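Local coordinates for TfuA domain-containing protein (Methanosarcina acetivorans, PDB 6XP8) that takes part in thioamidation of the peptide backbone, probably as the partner protein of a YcaO enzyme, at residues V4-N9 / K42-I47; L81-L86 / K96-Y101; I124-V129 / R164-L169. One frame throughout, in Å; residues are numbered along the deposited sequence.

Contact 1 (V4-N9 / K42-I47); sequences VIFTGN and KVIGII
Val4, Ile5 and Phe6 pair with Ile44, Gly45 and Ile46 as adjacent parallel strands, both inside the five-stranded parallel sheet at the centre of an alpha/beta fold. The strand axes come within 4.8 Å of each other, inclined by only 12°. Four backbone hydrogen bonds join them: Val4 N to Val43 O at 3.1 Å, then Gly45 N to Val4 O, Phe6 N to Gly45 O, and Ile47 N to Phe6 O at 3.0 Å. On the face that carries Val4, Phe6, Ile44 and Ile46, Val4 and Ile44 lie alongside each other, CG1 to CG1. Phe6 brings a ring edge rather than a face: its CE2 is 3.7 Å from Ile44 CG2, and that methyl lies in the plane of the ring. With CG beside the backbone N (chi1 -60°), the ring leans back along the strand toward Ile44. Leu33, Phe36 and Val37 of helix 33-38 cover this side.

On the other face Ile5 sits across from Gly45. The isoleucine bends at chi2 (-67°), which folds CD1 over the glycine, 3.7 Å from Gly45 CA; a beta carbon there would collide with it. Ile5 CG2 also meets Ile47 CD1 at 3.8 Å, and helix 198-215 closes over both isoleucines through Val206 and Val210. Cutting Ile5 back to an alanine would probably open a gap above Gly45 and leave Ile47 CD1 with Thr7 but no methyl from Ile5 beside it.

Thr7, just past the strand, runs beside Ile47, OG1 to CG2 at 3.6 Å, while its hydroxyl is hydrogen-bonded to Asp48. The chemistry is thus divided: backbone amides and carbonyls pair with one another, hydrocarbon fills both faces, and among the side chains that meet here Thr7 is the one polar one.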
ATOM      1  N   VAL A   4      11.989   8.038 -11.108  1.00 17.60           N
ATOM      2  CA  VAL A   4      12.388   7.512  -9.802  1.00 17.02           C
ATOM      3  C   VAL A   4      11.139   6.992  -9.071  1.00 16.74           C
ATOM      4  O   VAL A   4      10.105   7.665  -9.043  1.00 16.62           O
ATOM      5  CB  VAL A   4      13.224   8.544  -8.984  1.00 17.39           C
ATOM      6  CG1 VAL A   4      12.464   9.846  -8.745  1.00 17.09           C
ATOM      7  CG2 VAL A   4      13.721   7.949  -7.674  1.00 17.15           C
ATOM      8  N   ILE A   5      11.237   5.778  -8.525  1.00 16.30           N
ATOM      9  CA  ILE A   5      10.112   5.121  -7.833  1.00 15.99           C
ATOM     10  C   ILE A   5      10.501   4.730  -6.415  1.00 15.15           C
ATOM     11  O   ILE A   5      11.497   4.038  -6.203  1.00 14.95           O
ATOM     12  CB  ILE A   5       9.614   3.850  -8.581  1.00 16.67           C
ATOM     13  CG1 ILE A   5       9.366   4.112 -10.073  1.00 17.54           C
ATOM     14  CG2 ILE A   5       8.398   3.228  -7.892  1.00 17.04           C
ATOM     15  CD1 ILE A   5       8.217   5.045 -10.377  1.00 18.56           C
ATOM     16  N   PHE A   6       9.698   5.167  -5.448  1.00 14.28           N
ATOM     17  CA  PHE A   6       9.916   4.821  -4.049  1.00 14.04           C
ATOM     18  C   PHE A   6       9.005   3.661  -3.681  1.00 13.95           C
ATOM     19  O   PHE A   6       7.787   3.832  -3.578  1.00 13.72           O
ATOM     20  CB  PHE A   6       9.673   6.038  -3.153  1.00 13.74           C
ATOM     21  CG  PHE A   6      10.572   7.203  -3.469  1.00 13.74           C
ATOM     22  CD1 PHE A   6      11.820   7.318  -2.857  1.00 13.75           C
ATOM     23  CD2 PHE A   6      10.180   8.179  -4.388  1.00 13.75           C
ATOM     24  CE1 PHE A   6      12.661   8.387  -3.152  1.00 13.70           C
ATOM     25  CE2 PHE A   6      11.023   9.243  -4.696  1.00 13.88           C
ATOM     26  CZ  PHE A   6      12.262   9.351  -4.069  1.00 13.90           C
ATOM     27  N   THR A   7       9.604   2.479  -3.513  1.00 14.05           N
ATOM     28  CA  THR A   7       8.861   1.242  -3.221  1.00 14.48           C
ATOM     29  C   THR A   7       9.759   0.211  -2.503  1.00 14.98           C
ATOM     30  O   THR A   7      10.830   0.570  -2.001  1.00 16.06           O
ATOM     31  CB  THR A   7       8.099   0.691  -4.473  1.00 14.20           C
ATOM     32  OG1 THR A   7       7.108  -0.262  -4.065  1.00 13.89           O
ATOM     33  CG2 THR A   7       9.026   0.070  -5.521  1.00 14.13           C
ATOM     34  N   GLY A   8       9.315  -1.044  -2.432  1.00 15.54           N
ATOM     35  CA  GLY A   8      10.040  -2.086  -1.714  1.00 15.82           C
ATOM     36  C   GLY A   8       9.134  -2.921  -0.838  1.00 16.08           C
ATOM     37  O   GLY A   8       9.382  -4.119  -0.662  1.00 16.23           O
ATOM     38  N   ASN A   9       8.092  -2.285  -0.289  1.00 15.97           N
ATOM     39  CA  ASN A   9       7.123  -2.942   0.597  1.00 16.03           C
ATOM     40  C   ASN A   9       5.971  -3.576  -0.190  1.00 15.81           C
ATOM     41  O   ASN A   9       5.769  -4.785  -0.127  1.00 16.09           O
ATOM     42  CB  ASN A   9       6.555  -1.960   1.641  1.00 16.57           C
ATOM     43  CG  ASN A   9       7.628  -1.229   2.441  1.00 17.19           C
ATOM     44  OD1 ASN A   9       8.765  -1.699   2.606  1.00 18.58           O
ATOM     45  ND2 ASN A   9       7.258  -0.075   2.963  1.00 16.82           N
ATOM     46  N   LYS A  42      12.023  13.495 -14.327  1.00 21.85           N
ATOM     47  CA  LYS A  42      10.789  14.021 -14.919  1.00 21.27           C
ATOM     48  C   LYS A  42       9.511  13.462 -14.300  1.00 19.27           C
ATOM     49  O   LYS A  42       8.475  14.128 -14.316  1.00 18.77           O
ATOM     50  CB  LYS A  42      10.778  13.826 -16.442  1.00 23.10           C
ATOM     51  CG  LYS A  42      11.734  14.736 -17.210  1.00 25.46           C
ATOM     52  CD  LYS A  42      11.319  16.204 -17.144  1.00 27.15           C
ATOM     53  CE  LYS A  42      12.506  17.123 -17.381  1.00 28.87           C
ATOM     54  NZ  LYS A  42      12.109  18.557 -17.284  1.00 30.16           N
ATOM     55  N   VAL A  43       9.588  12.237 -13.778  1.00 17.93           N
ATOM     56  CA  VAL A  43       8.446  11.591 -13.117  1.00 17.22           C
ATOM     57  C   VAL A  43       8.902  10.959 -11.801  1.00 16.34           C
ATOM     58  O   VAL A  43       9.936  10.281 -11.757  1.00 16.47           O
ATOM     59  CB  VAL A  43       7.743  10.529 -14.016  1.00 17.30           C
ATOM     60  CG1 VAL A  43       6.518   9.945 -13.316  1.00 17.28           C
ATOM     61  CG2 VAL A  43       7.306  11.121 -15.353  1.00 17.54           C
ATOM     62  N   ILE A  44       8.137  11.216 -10.738  1.00 16.07           N
ATOM     63  CA  ILE A  44       8.294  10.536  -9.446  1.00 15.87           C
ATOM     64  C   ILE A  44       7.073   9.641  -9.218  1.00 15.38           C
ATOM     65  O   ILE A  44       5.938  10.102  -9.307  1.00 15.49           O
ATOM     66  CB  ILE A  44       8.428  11.533  -8.262  1.00 15.96           C
ATOM     67  CG1 ILE A  44       9.674  12.421  -8.428  1.00 16.44           C
ATOM     68  CG2 ILE A  44       8.474  10.786  -6.921  1.00 16.19           C
ATOM     69  CD1 ILE A  44       9.677  13.678  -7.573  1.00 16.66           C
ATOM     70  N   GLY A  45       7.323   8.370  -8.918  1.00 14.84           N
ATOM     71  CA  GLY A  45       6.284   7.467  -8.430  1.00 14.57           C
ATOM     72  C   GLY A  45       6.460   7.253  -6.940  1.00 13.98           C
ATOM     73  O   GLY A  45       7.509   6.781  -6.495  1.00 14.29           O
ATOM     74  N   ILE A  46       5.446   7.634  -6.168  1.00 13.45           N
ATOM     75  CA  ILE A  46       5.440   7.356  -4.732  1.00 13.39           C
ATOM     76  C   ILE A  46       4.503   6.177  -4.514  1.00 13.10           C
ATOM     77  O   ILE A  46       3.300   6.289  -4.747  1.00 13.13           O
ATOM     78  CB  ILE A  46       5.004   8.572  -3.872  1.00 13.83           C
ATOM     79  CG1 ILE A  46       5.913   9.794  -4.131  1.00 14.23           C
ATOM     80  CG2 ILE A  46       5.006   8.190  -2.394  1.00 13.81           C
ATOM     81  CD1 ILE A  46       5.408  11.092  -3.521  1.00 14.36           C
ATOM     82  N   ILE A  47       5.069   5.041  -4.103  1.00 12.70           N
ATOM     83  CA  ILE A  47       4.273   3.879  -3.695  1.00 12.93           C
ATOM     84  C   ILE A  47       4.335   3.797  -2.166  1.00 12.64           C
ATOM     85  O   ILE A  47       3.352   4.100  -1.481  1.00 12.33           O
ATOM     86  CB  ILE A  47       4.716   2.563  -4.396  1.00 13.11           C
ATOM     87  CG1 ILE A  47       4.587   2.708  -5.929  1.00 13.30           C
ATOM     88  CG2 ILE A  47       3.900   1.373  -3.881  1.00 13.13           C
ATOM     89  CD1 ILE A  47       5.130   1.558  -6.765  1.00 13.11           C
TER

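Contact 2 (L81-L86 / K96-Y101); sequences LRASEL and KVYEWY
Tyr101 lies against Leu81 and Ser84 of the facing helix, and its side chain can be followed atom by atom. CB, at the base, meets Ser84 CB at 3.5 Å, where the two helices are closest. Further out, CG has Ser84 OG at 4.1 Å. The ring then crosses Leu81 at a slant: CD2 is near Leu81 N, while CE1 is 3.7 Å from the CD1 methyl. Leu81 CD1 stands over one face of the Tyr101 ring, 3.9 Å from its centroid and 19° off the normal, a CH-pi contact. Leu81 reaches it with CG anti to the backbone N (chi1 -176°). At the tip, the Tyr101 hydroxyl bonds to Ser108 O.

Ser84 OG, set between its own backbone N and carbonyl carbon, donates to Leu81 O at 2.6 Å while still touching Tyr101 CB. Tyr98, one turn before Tyr101, comes in by its edge: CE1 is 3.6 Å from Ala83 C, and Ser84 N lies in the ring plane. Ala83 CB makes an apolar contact with CD1 from off that plane, and the hydroxyl bonds to Asp87.

No hydrogen bond crosses between the segments, whose axes approach to 8.5 Å at a crossing angle of -44°. On the side of helix 78-86 away from this interface, Arg82 and Leu86 pack on helix 59-67. Asp202 of helix 198-215 accepts from Lys96 N and Val97 N as helix 96-102 starts, and Val97 rests on helix 128-140.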
ATOM      1  N   LEU A  81      -2.387   7.653   0.014  1.00 13.85           N
ATOM      2  CA  LEU A  81      -2.758   8.634   1.026  1.00 13.94           C
ATOM      3  C   LEU A  81      -2.449  10.059   0.559  1.00 13.87           C
ATOM      4  O   LEU A  81      -3.328  10.923   0.582  1.00 14.23           O
ATOM      5  CB  LEU A  81      -2.066   8.321   2.365  1.00 14.47           C
ATOM      6  CG  LEU A  81      -2.404   9.206   3.575  1.00 14.54           C
ATOM      7  CD1 LEU A  81      -3.874   9.101   3.953  1.00 15.13           C
ATOM      8  CD2 LEU A  81      -1.517   8.824   4.753  1.00 14.93           C
ATOM      9  N   ARG A  82      -1.214  10.292   0.118  1.00 13.81           N
ATOM     10  CA  ARG A  82      -0.812  11.618  -0.364  1.00 13.94           C
ATOM     11  C   ARG A  82      -1.566  12.064  -1.620  1.00 14.14           C
ATOM     12  O   ARG A  82      -1.940  13.238  -1.732  1.00 14.15           O
ATOM     13  CB  ARG A  82       0.704  11.700  -0.583  1.00 13.82           C
ATOM     14  CG  ARG A  82       1.525  11.702   0.697  1.00 14.10           C
ATOM     15  CD  ARG A  82       1.469  13.024   1.449  1.00 14.27           C
ATOM     16  NE  ARG A  82       2.273  12.923   2.664  1.00 14.75           N
ATOM     17  CZ  ARG A  82       1.808  12.618   3.873  1.00 14.79           C
ATOM     18  NH1 ARG A  82       0.510  12.409   4.081  1.00 15.45           N
ATOM     19  NH2 ARG A  82       2.655  12.526   4.889  1.00 14.99           N
ATOM     20  N   ALA A  83      -1.818  11.136  -2.545  1.00 14.73           N
ATOM     21  CA  ALA A  83      -2.576  11.480  -3.750  1.00 15.46           C
ATOM     22  C   ALA A  83      -4.007  11.906  -3.406  1.00 15.92           C
ATOM     23  O   ALA A  83      -4.540  12.831  -4.021  1.00 16.41           O
ATOM     24  CB  ALA A  83      -2.561  10.354  -4.764  1.00 15.47           C
ATOM     25  N   SER A  84      -4.601  11.269  -2.393  1.00 16.21           N
ATOM     26  CA  SER A  84      -5.938  11.653  -1.928  1.00 16.88           C
ATOM     27  C   SER A  84      -5.963  13.060  -1.319  1.00 17.38           C
ATOM     28  O   SER A  84      -6.999  13.737  -1.342  1.00 17.68           O
ATOM     29  CB  SER A  84      -6.498  10.625  -0.941  1.00 16.69           C
ATOM     30  OG  SER A  84      -5.946  10.775   0.356  1.00 17.03           O
ATOM     31  N   GLU A  85      -4.820  13.485  -0.783  1.00 17.34           N
ATOM     32  CA  GLU A  85      -4.671  14.809  -0.173  1.00 18.29           C
ATOM     33  C   GLU A  85      -4.264  15.887  -1.170  1.00 18.95           C
ATOM     34  O   GLU A  85      -4.536  17.072  -0.944  1.00 19.00           O
ATOM     35  CB  GLU A  85      -3.656  14.766   0.978  1.00 18.66           C
ATOM     36  CG  GLU A  85      -4.043  13.839   2.122  1.00 19.31           C
ATOM     37  CD  GLU A  85      -2.870  13.407   2.992  1.00 19.47           C
ATOM     38  OE1 GLU A  85      -1.699  13.621   2.612  1.00 19.22           O
ATOM     39  OE2 GLU A  85      -3.125  12.834   4.072  1.00 20.56           O
ATOM     40  N   LEU A  86      -3.607  15.485  -2.263  1.00 18.60           N
ATOM     41  CA  LEU A  86      -2.975  16.445  -3.175  1.00 19.56           C
ATOM     42  C   LEU A  86      -3.385  16.335  -4.650  1.00 19.74           C
ATOM     43  O   LEU A  86      -2.768  16.982  -5.508  1.00 19.86           O
ATOM     44  CB  LEU A  86      -1.441  16.388  -3.030  1.00 19.64           C
ATOM     45  CG  LEU A  86      -0.830  16.723  -1.661  1.00 19.93           C
ATOM     46  CD1 LEU A  86       0.581  16.170  -1.546  1.00 20.21           C
ATOM     47  CD2 LEU A  86      -0.846  18.221  -1.378  1.00 20.13           C
ATOM     48  N   LYS A  96      -7.066   1.188  -6.309  1.00 16.19           N
ATOM     49  CA  LYS A  96      -8.233   1.095  -5.420  1.00 16.56           C
ATOM     50  C   LYS A  96      -8.039   1.790  -4.067  1.00 15.85           C
ATOM     51  O   LYS A  96      -8.970   2.431  -3.557  1.00 15.69           O
ATOM     52  CB  LYS A  96      -8.650  -0.372  -5.217  1.00 18.03           C
ATOM     53  CG  LYS A  96      -9.012  -1.129  -6.497  1.00 19.70           C
ATOM     54  CD  LYS A  96     -10.359  -0.735  -7.092  1.00 21.78           C
ATOM     55  CE  LYS A  96     -10.801  -1.727  -8.161  1.00 22.75           C
ATOM     56  NZ  LYS A  96     -11.924  -1.217  -9.004  1.00 24.48           N
ATOM     57  N   VAL A  97      -6.839   1.674  -3.495  1.00 15.46           N
ATOM     58  CA  VAL A  97      -6.544   2.287  -2.192  1.00 14.88           C
ATOM     59  C   VAL A  97      -6.704   3.810  -2.293  1.00 14.96           C
ATOM     60  O   VAL A  97      -7.334   4.425  -1.431  1.00 15.10           O
ATOM     61  CB  VAL A  97      -5.159   1.866  -1.624  1.00 14.68           C
ATOM     62  CG1 VAL A  97      -4.908   2.505  -0.267  1.00 14.46           C
ATOM     63  CG2 VAL A  97      -5.069   0.352  -1.479  1.00 14.87           C
ATOM     64  N   TYR A  98      -6.168   4.397  -3.366  1.00 15.45           N
ATOM     65  CA  TYR A  98      -6.361   5.816  -3.654  1.00 15.90           C
ATOM     66  C   TYR A  98      -7.850   6.178  -3.756  1.00 16.35           C
ATOM     67  O   TYR A  98      -8.293   7.146  -3.136  1.00 16.34           O
ATOM     68  CB  TYR A  98      -5.634   6.228  -4.940  1.00 15.77           C
ATOM     69  CG  TYR A  98      -6.115   7.557  -5.495  1.00 15.92           C
ATOM     70  CD1 TYR A  98      -5.865   8.757  -4.816  1.00 15.93           C
ATOM     71  CD2 TYR A  98      -6.841   7.606  -6.691  1.00 16.04           C
ATOM     72  CE1 TYR A  98      -6.321   9.974  -5.318  1.00 16.15           C
ATOM     73  CE2 TYR A  98      -7.289   8.816  -7.207  1.00 16.38           C
ATOM     74  CZ  TYR A  98      -7.031   9.989  -6.520  1.00 16.28           C
ATOM     75  OH  TYR A  98      -7.479  11.182  -7.043  1.00 17.17           O
ATOM     76  N   GLU A  99      -8.593   5.408  -4.554  1.00 17.41           N
ATOM     77  CA  GLU A  99     -10.037   5.607  -4.729  1.00 18.89           C
ATOM     78  C   GLU A  99     -10.796   5.597  -3.400  1.00 18.66           C
ATOM     79  O   GLU A  99     -11.629   6.477  -3.156  1.00 18.73           O
ATOM     80  CB  GLU A  99     -10.615   4.569  -5.693  1.00 20.50           C
ATOM     81  CG  GLU A  99     -10.212   4.787  -7.148  1.00 22.89           C
ATOM     82  CD  GLU A  99     -10.437   3.574  -8.042  1.00 24.84           C
ATOM     83  OE1 GLU A  99     -11.059   2.574  -7.608  1.00 26.29           O
ATOM     84  OE2 GLU A  99      -9.985   3.627  -9.206  1.00 26.15           O
ATOM     85  N   TRP A 100     -10.489   4.621  -2.544  1.00 18.04           N
ATOM     86  CA  TRP A 100     -11.124   4.521  -1.224  1.00 18.17           C
ATOM     87  C   TRP A 100     -10.824   5.713  -0.314  1.00 17.39           C
ATOM     88  O   TRP A 100     -11.723   6.199   0.369  1.00 17.35           O
ATOM     89  CB  TRP A 100     -10.758   3.209  -0.525  1.00 19.24           C
ATOM     90  CG  TRP A 100     -11.282   1.964  -1.185  1.00 21.02           C
ATOM     91  CD1 TRP A 100     -12.482   1.808  -1.826  1.00 21.32           C
ATOM     92  CD2 TRP A 100     -10.637   0.688  -1.229  1.00 21.97           C
ATOM     93  NE1 TRP A 100     -12.614   0.520  -2.283  1.00 22.62           N
ATOM     94  CE2 TRP A 100     -11.498  -0.191  -1.932  1.00 22.63           C
ATOM     95  CE3 TRP A 100      -9.407   0.202  -0.757  1.00 22.99           C
ATOM     96  CZ2 TRP A 100     -11.168  -1.535  -2.174  1.00 23.27           C
ATOM     97  CZ3 TRP A 100      -9.077  -1.137  -0.996  1.00 23.43           C
ATOM     98  CH2 TRP A 100      -9.957  -1.985  -1.701  1.00 23.54           C
ATOM     99  N   TYR A 101      -9.573   6.182  -0.310  1.00 16.80           N
ATOM    100  CA  TYR A 101      -9.201   7.393   0.439  1.00 16.86           C
ATOM    101  C   TYR A 101      -9.926   8.626  -0.107  1.00 17.18           C
ATOM    102  O   TYR A 101     -10.489   9.410   0.662  1.00 16.88           O
ATOM    103  CB  TYR A 101      -7.686   7.638   0.404  1.00 16.48           C
ATOM    104  CG  TYR A 101      -6.852   6.900   1.435  1.00 16.71           C
ATOM    105  CD1 TYR A 101      -7.128   7.003   2.811  1.00 16.67           C
ATOM    106  CD2 TYR A 101      -5.745   6.135   1.038  1.00 16.69           C
ATOM    107  CE1 TYR A 101      -6.355   6.328   3.750  1.00 16.80           C
ATOM    108  CE2 TYR A 101      -4.959   5.464   1.972  1.00 16.53           C
ATOM    109  CZ  TYR A 101      -5.264   5.570   3.322  1.00 16.72           C
ATOM    110  OH  TYR A 101      -4.486   4.910   4.240  1.00 16.64           O
TER

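Contact 3 (I124-V129 / R164-L169); sequences ISVPLV and RSYLGL
Val126 and Arg164 share the one direct hydrogen bond between the segments, Val126 N to Arg164 O at 2.9 Å. It is fairly straight at the hydrogen (158°), but the donor comes in 36° above the carbonyl plane. A water supplies a second polar link: it accepts from Leu128 N at 2.9 Å and, weakly, from Arg164 NH1, tying the first turn of helix 128-140 to the arginine.

The apolar packing centres on Val126, whose side chain meets Tyr166 at about a right angle. Its CG1, anti to the backbone N (chi1 -178°), approaches the hydroxyl end of the ring, 3.5 Å from Tyr166 CZ, and CG2 is 3.8 Å from Tyr166 CE2. Leu128 flanks Arg164: its CD2 lies 3.9 Å above the guanidinium plane, offset toward the rim, with CB over a face near NH1.

Bonds to residues outside the contact, and a cap within it, hold these groups. Arg164 stretches out from CG to NE, and its guanidinium is gripped by a salt bridge to Asp110 and a bond to Ala156 O. The Tyr166 hydroxyl is held by Glu195 and Thr134. Ser165 is the N-cap of helix 166-175, its OG accepting from Gly168 N at 2.9 Å.

Two helix starts, 128-140 and 166-175, are therefore joined here, through the residues leading in and the first turn of each helix. Helix 146-157 supports Leu128 through Ala156 and Ile157, helix 181-193 packs on Tyr166 through Leu188 and Cys191, and helix 198-215 meets Pro127 and Val129.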
ATOM      1  N   ILE A 124       6.636  -7.736   6.947  1.00 20.15           N
ATOM      2  CA  ILE A 124       6.457  -8.794   7.932  1.00 20.81           C
ATOM      3  C   ILE A 124       4.960  -8.967   8.177  1.00 20.88           C
ATOM      4  O   ILE A 124       4.430 -10.084   8.108  1.00 22.33           O
ATOM      5  CB  ILE A 124       7.210  -8.477   9.258  1.00 21.83           C
ATOM      6  CG1 ILE A 124       8.699  -8.149   9.012  1.00 23.09           C
ATOM      7  CG2 ILE A 124       7.014  -9.585  10.293  1.00 22.11           C
ATOM      8  CD1 ILE A 124       9.512  -9.214   8.303  1.00 24.27           C
ATOM      9  N   SER A 125       4.281  -7.855   8.442  1.00 19.19           N
ATOM     10  CA  SER A 125       2.848  -7.868   8.705  1.00 18.37           C
ATOM     11  C   SER A 125       2.007  -7.673   7.436  1.00 17.75           C
ATOM     12  O   SER A 125       2.543  -7.454   6.345  1.00 17.82           O
ATOM     13  CB  SER A 125       2.501  -6.826   9.772  1.00 17.91           C
ATOM     14  OG  SER A 125       2.643  -5.508   9.273  1.00 17.41           O
ATOM     15  N   VAL A 126       0.688  -7.762   7.605  1.00 17.54           N
ATOM     16  CA  VAL A 126      -0.286  -7.647   6.522  1.00 17.40           C
ATOM     17  C   VAL A 126      -1.038  -6.314   6.658  1.00 17.22           C
ATOM     18  O   VAL A 126      -1.543  -6.006   7.746  1.00 17.00           O
ATOM     19  CB  VAL A 126      -1.293  -8.826   6.537  1.00 18.03           C
ATOM     20  CG1 VAL A 126      -2.274  -8.726   5.380  1.00 18.52           C
ATOM     21  CG2 VAL A 126      -0.563 -10.159   6.481  1.00 18.51           C
ATOM     22  N   PRO A 127      -1.123  -5.527   5.560  1.00 17.13           N
ATOM     23  CA  PRO A 127      -1.874  -4.273   5.626  1.00 16.89           C
ATOM     24  C   PRO A 127      -3.368  -4.529   5.763  1.00 16.91           C
ATOM     25  O   PRO A 127      -3.887  -5.507   5.206  1.00 16.59           O
ATOM     26  CB  PRO A 127      -1.567  -3.608   4.286  1.00 17.43           C
ATOM     27  CG  PRO A 127      -1.293  -4.745   3.364  1.00 17.60           C
ATOM     28  CD  PRO A 127      -0.649  -5.813   4.189  1.00 17.18           C
ATOM     29  N   LEU A 128      -4.037  -3.660   6.515  1.00 16.02           N
ATOM     30  CA  LEU A 128      -5.474  -3.751   6.727  1.00 15.98           C
ATOM     31  C   LEU A 128      -6.286  -3.790   5.429  1.00 15.89           C
ATOM     32  O   LEU A 128      -7.256  -4.538   5.352  1.00 16.16           O
ATOM     33  CB  LEU A 128      -5.960  -2.623   7.649  1.00 15.80           C
ATOM     34  CG  LEU A 128      -7.403  -2.630   8.173  1.00 15.92           C
ATOM     35  CD1 LEU A 128      -7.773  -3.944   8.855  1.00 15.76           C
ATOM     36  CD2 LEU A 128      -7.570  -1.468   9.138  1.00 15.98           C
ATOM     37  N   VAL A 129      -5.888  -3.004   4.417  1.00 15.62           N
ATOM     38  CA  VAL A 129      -6.559  -3.048   3.101  1.00 15.94           C
ATOM     39  C   VAL A 129      -6.575  -4.441   2.453  1.00 15.76           C
ATOM     40  O   VAL A 129      -7.601  -4.837   1.899  1.00 15.32           O
ATOM     41  CB  VAL A 129      -6.066  -1.973   2.088  1.00 15.93           C
ATOM     42  CG1 VAL A 129      -6.515  -0.583   2.526  1.00 16.40           C
ATOM     43  CG2 VAL A 129      -4.562  -2.037   1.872  1.00 16.17           C
ATOM     44  N   ARG A 164      -0.467  -7.684  12.932  1.00 18.58           N
ATOM     45  CA  ARG A 164      -1.465  -8.067  11.925  1.00 18.07           C
ATOM     46  C   ARG A 164      -0.893  -9.124  10.987  1.00 18.17           C
ATOM     47  O   ARG A 164       0.038  -8.854  10.229  1.00 18.25           O
ATOM     48  CB  ARG A 164      -1.940  -6.851  11.116  1.00 17.77           C
ATOM     49  CG  ARG A 164      -3.005  -6.020  11.802  1.00 17.34           C
ATOM     50  CD  ARG A 164      -3.351  -4.776  10.990  1.00 17.26           C
ATOM     51  NE  ARG A 164      -4.227  -3.904  11.768  1.00 16.84           N
ATOM     52  CZ  ARG A 164      -4.347  -2.587  11.614  1.00 16.98           C
ATOM     53  NH1 ARG A 164      -3.640  -1.926  10.701  1.00 16.87           N
ATOM     54  NH2 ARG A 164      -5.180  -1.923  12.400  1.00 17.10           N
ATOM     55  N   SER A 165      -1.432 -10.336  11.079  1.00 17.97           N
ATOM     56  CA  SER A 165      -1.111 -11.425  10.154  1.00 18.22           C
ATOM     57  C   SER A 165      -2.322 -12.340  10.053  1.00 17.81           C
ATOM     58  O   SER A 165      -3.164 -12.351  10.954  1.00 17.71           O
ATOM     59  CB  SER A 165       0.121 -12.215  10.622  1.00 18.54           C
ATOM     60  OG  SER A 165      -0.153 -12.977  11.792  1.00 18.87           O
ATOM     61  N   TYR A 166      -2.399 -13.108   8.968  1.00 17.33           N
ATOM     62  CA  TYR A 166      -3.507 -14.041   8.776  1.00 17.71           C
ATOM     63  C   TYR A 166      -3.503 -15.166   9.807  1.00 17.99           C
ATOM     64  O   TYR A 166      -4.565 -15.559  10.290  1.00 18.87           O
ATOM     65  CB  TYR A 166      -3.535 -14.580   7.347  1.00 17.27           C
ATOM     66  CG  TYR A 166      -3.781 -13.498   6.322  1.00 17.25           C
ATOM     67  CD1 TYR A 166      -4.993 -12.787   6.299  1.00 17.23           C
ATOM     68  CD2 TYR A 166      -2.809 -13.182   5.369  1.00 17.03           C
ATOM     69  CE1 TYR A 166      -5.222 -11.785   5.359  1.00 17.39           C
ATOM     70  CE2 TYR A 166      -3.028 -12.183   4.425  1.00 17.28           C
ATOM     71  CZ  TYR A 166      -4.237 -11.498   4.421  1.00 17.29           C
ATOM     72  OH  TYR A 166      -4.465 -10.506   3.492  1.00 17.47           O
ATOM     73  N   LEU A 167      -2.310 -15.651  10.153  1.00 18.46           N
ATOM     74  CA  LEU A 167      -2.154 -16.625  11.231  1.00 18.87           C
ATOM     75  C   LEU A 167      -2.551 -16.040  12.587  1.00 19.01           C
ATOM     76  O   LEU A 167      -3.288 -16.684  13.329  1.00 19.17           O
ATOM     77  CB  LEU A 167      -0.729 -17.201  11.265  1.00 19.71           C
ATOM     78  CG  LEU A 167      -0.290 -18.216  12.338  1.00 20.30           C
ATOM     79  CD1 LEU A 167      -1.279 -19.342  12.626  1.00 21.74           C
ATOM     80  CD2 LEU A 167       1.040 -18.804  11.911  1.00 20.64           C
ATOM     81  N   GLY A 168      -2.082 -14.825  12.887  1.00 19.22           N
ATOM     82  CA  GLY A 168      -2.408 -14.144  14.145  1.00 19.63           C
ATOM     83  C   GLY A 168      -3.896 -13.864  14.287  1.00 20.18           C
ATOM     84  O   GLY A 168      -4.468 -14.038  15.367  1.00 20.82           O
ATOM     85  N   LEU A 169      -4.517 -13.454  13.180  1.00 19.83           N
ATOM     86  CA  LEU A 169      -5.940 -13.132  13.136  1.00 19.86           C
ATOM     87  C   LEU A 169      -6.822 -14.360  13.356  1.00 19.55           C
ATOM     88  O   LEU A 169      -7.759 -14.302  14.153  1.00 18.87           O
ATOM     89  CB  LEU A 169      -6.296 -12.435  11.813  1.00 21.10           C
ATOM     90  CG  LEU A 169      -7.671 -11.776  11.646  1.00 21.84           C
ATOM     91  CD1 LEU A 169      -7.872 -10.644  12.649  1.00 22.69           C
ATOM     92  CD2 LEU A 169      -7.845 -11.274  10.219  1.00 22.48           C
TER
HETATM   93  O   HOH W   1      -2.475  -1.779   8.117  1.00 16.40           O

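How the contacts relate
Contacts 1, 2 and 3 follow one another along the chain, each closing before the next opens. Contact 1 lies in the parallel sheet, and the centre of contact 2, between two helices that follow later strands, is about 15 Å from its centre. Contact 3 belongs to the helical C-terminal part, its centre about 24 Å from that of contact 1 and about 21 Å from that of contact 2, on the opposite side of the chain's centre from both. Even so, contacts 2 and 3 touch, Val97 CG2 to Val129 CG2 at 4.1 Å, where consecutive helices 96-102 and 128-140 meet. Helix 198-215 reaches segments of all three, consistent with its linking the alpha/beta part to the helical one.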